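Local atomic coordinates of glucosamine--fructose-6-phosphate aminotransferase [isomerizing] (Francisella tularensis subsp. tularensis, PDB entry 3TBF), a protein that probably catalyses glucosamine 6-phosphate formation from fructose 6-phosphate and glutamine, its C-terminal SIS domains carrying the sugar-isomerising half. Residues Leu308-Asp311 with Lys312-Glu316. Numbering follows the deposited sequence.
Sequences LFVD and KAVKE
With CG of Asp311 trans to its own backbone N (chi1 -177°), the carboxylate lies beside the carbonyl carbon, where OD1 reaches the amide of Ala313 within the turn that Asp311 itself opens. Val314, at chi1 -57°, holds CG2 between its backbone N and carbonyl carbon, and that methyl is the one that meets both Asp311 O and Val310 CG1. The bond from Ala313 N to Asp311 OD1 is 2.8 Å long, and it uses the anti lone pair of OD1. Ala313 CB lies close to the same oxygen, 3.3 Å from Asp311 OD1. The other oxygen, OD2, accepts the backbone N of Ala330, so both carboxylate oxygens are engaged, and the two bonds probably restrict the group's rotation.

The main chain of Asp311 adds a second link: Val314 N donates to Asp311 O at 3.0 Å and 162°, straight at the hydrogen although the donor stands above the carbonyl plane. Lys312 and Ala313, the two middle residues of this turn, have the backbone angles of type I. A further turn overlaps it, with Lys315 N bonded to Lys312 O at 3.2 Å.

Beside these bonds, Val310 CG1 packs against Val314 CG2 at 3.8 Å, the two side chains crossing at a slant, and against the aliphatic start of Lys315, with Val310 CG1 3.9 Å from Lys315 CB. Val314 CG2 packs close to its turn partner as well, 3.2 Å from Asp311 O. Asn285 borders both Asp311 and Val314, while Glu327 of strand 324-328 lies beside Lys312 and Lys315.

OD1 to the amide two residues on makes an Asx turn, the carbonyl to the amide three on closes the type I beta turn, and the pair of bonds is the Asx motif, here ending strand 305-311 in the five-stranded parallel sheet of the second SIS domain.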
loop_
_atom_site.group_PDB
_atom_site.type_symbol
_atom_site.label_atom_id
_atom_site.label_comp_id
_atom_site.label_asym_id
_atom_site.label_seq_id
_atom_site.Cartn_x
_atom_site.Cartn_y
_atom_site.Cartn_z
ATOM N N LEU A 308 -17.236 -16.029 -1.477
ATOM C CA LEU A 308 -17.730 -14.703 -1.177
ATOM C C LEU A 308 -18.432 -14.636 0.136
ATOM O O LEU A 308 -19.282 -15.448 0.416
ATOM C CB LEU A 308 -18.667 -14.226 -2.257
ATOM C CG LEU A 308 -18.194 -14.329 -3.711
ATOM C CD1 LEU A 308 -19.349 -13.949 -4.578
ATOM C CD2 LEU A 308 -16.956 -13.476 -4.009
ATOM N N PHE A 309 -18.064 -13.638 0.929
ATOM C CA PHE A 309 -18.727 -13.312 2.130
ATOM C C PHE A 309 -19.470 -12.026 1.911
ATOM O O PHE A 309 -18.916 -10.973 1.639
ATOM C CB PHE A 309 -17.716 -13.144 3.235
ATOM C CG PHE A 309 -16.945 -14.384 3.529
ATOM C CD1 PHE A 309 -17.542 -15.464 4.135
ATOM C CD2 PHE A 309 -15.636 -14.472 3.198
ATOM C CE1 PHE A 309 -16.831 -16.623 4.402
ATOM C CE2 PHE A 309 -14.923 -15.626 3.479
ATOM C CZ PHE A 309 -15.552 -16.708 4.076
ATOM N N VAL A 310 -20.757 -12.107 2.073
ATOM C CA VAL A 310 -21.682 -11.183 1.467
ATOM C C VAL A 310 -22.667 -10.775 2.530
ATOM O O VAL A 310 -23.011 -11.571 3.352
ATOM C CB VAL A 310 -22.356 -11.976 0.311
ATOM C CG1 VAL A 310 -23.851 -11.650 0.159
ATOM C CG2 VAL A 310 -21.515 -11.907 -0.968
ATOM N N ASP A 311 -23.102 -9.525 2.538
ATOM C CA ASP A 311 -24.140 -9.078 3.471
ATOM C C ASP A 311 -25.472 -9.589 2.941
ATOM O O ASP A 311 -25.685 -9.578 1.712
ATOM C CB ASP A 311 -24.187 -7.555 3.588
ATOM C CG ASP A 311 -25.206 -7.069 4.620
ATOM O OD1 ASP A 311 -26.440 -7.132 4.379
ATOM O OD2 ASP A 311 -24.779 -6.627 5.707
ATOM N N LYS A 312 -26.348 -10.028 3.844
ATOM C CA LYS A 312 -27.636 -10.653 3.465
ATOM C C LYS A 312 -28.449 -9.749 2.542
ATOM O O LYS A 312 -29.056 -10.234 1.613
ATOM C CB LYS A 312 -28.492 -10.999 4.692
ATOM C CG LYS A 312 -27.860 -12.069 5.668
ATOM C CD LYS A 312 -28.778 -12.341 6.875
ATOM C CE LYS A 312 -28.868 -13.836 7.288
ATOM N NZ LYS A 312 -29.512 -13.986 8.690
ATOM N N ALA A 313 -28.401 -8.436 2.791
ATOM C CA ALA A 313 -29.116 -7.435 1.985
ATOM C C ALA A 313 -28.639 -7.289 0.528
ATOM O O ALA A 313 -29.235 -6.520 -0.209
ATOM C CB ALA A 313 -29.075 -6.054 2.684
ATOM N N VAL A 314 -27.610 -8.010 0.099
ATOM C CA VAL A 314 -27.170 -7.924 -1.288
ATOM C C VAL A 314 -27.104 -9.285 -1.910
ATOM O O VAL A 314 -26.816 -9.390 -3.074
ATOM C CB VAL A 314 -25.763 -7.188 -1.441
ATOM C CG1 VAL A 314 -25.838 -5.754 -0.827
ATOM C CG2 VAL A 314 -24.593 -8.043 -0.851
ATOM N N LYS A 315 -27.447 -10.334 -1.168
ATOM C CA LYS A 315 -27.219 -11.707 -1.647
ATOM C C LYS A 315 -28.000 -12.093 -2.900
ATOM O O LYS A 315 -27.546 -12.903 -3.717
ATOM C CB LYS A 315 -27.543 -12.696 -0.554
ATOM C CG LYS A 315 -26.880 -14.033 -0.748
ATOM C CD LYS A 315 -27.826 -15.073 -1.302
ATOM C CE LYS A 315 -27.047 -16.233 -1.947
ATOM N NZ LYS A 315 -26.858 -17.386 -1.037
ATOM N N GLU A 316 -29.182 -11.519 -3.037
ATOM C CA GLU A 316 -30.016 -11.748 -4.210
ATOM C C GLU A 316 -29.362 -11.217 -5.467
ATOM O O GLU A 316 -29.496 -11.805 -6.531
ATOM C CB GLU A 316 -31.359 -11.067 -4.033
ATOM C CG GLU A 316 -32.509 -12.052 -4.019
ATOM C CD GLU A 316 -32.373 -13.099 -2.913
ATOM O OE1 GLU A 316 -31.639 -14.101 -3.150
ATOM O OE2 GLU A 316 -33.004 -12.910 -1.827
#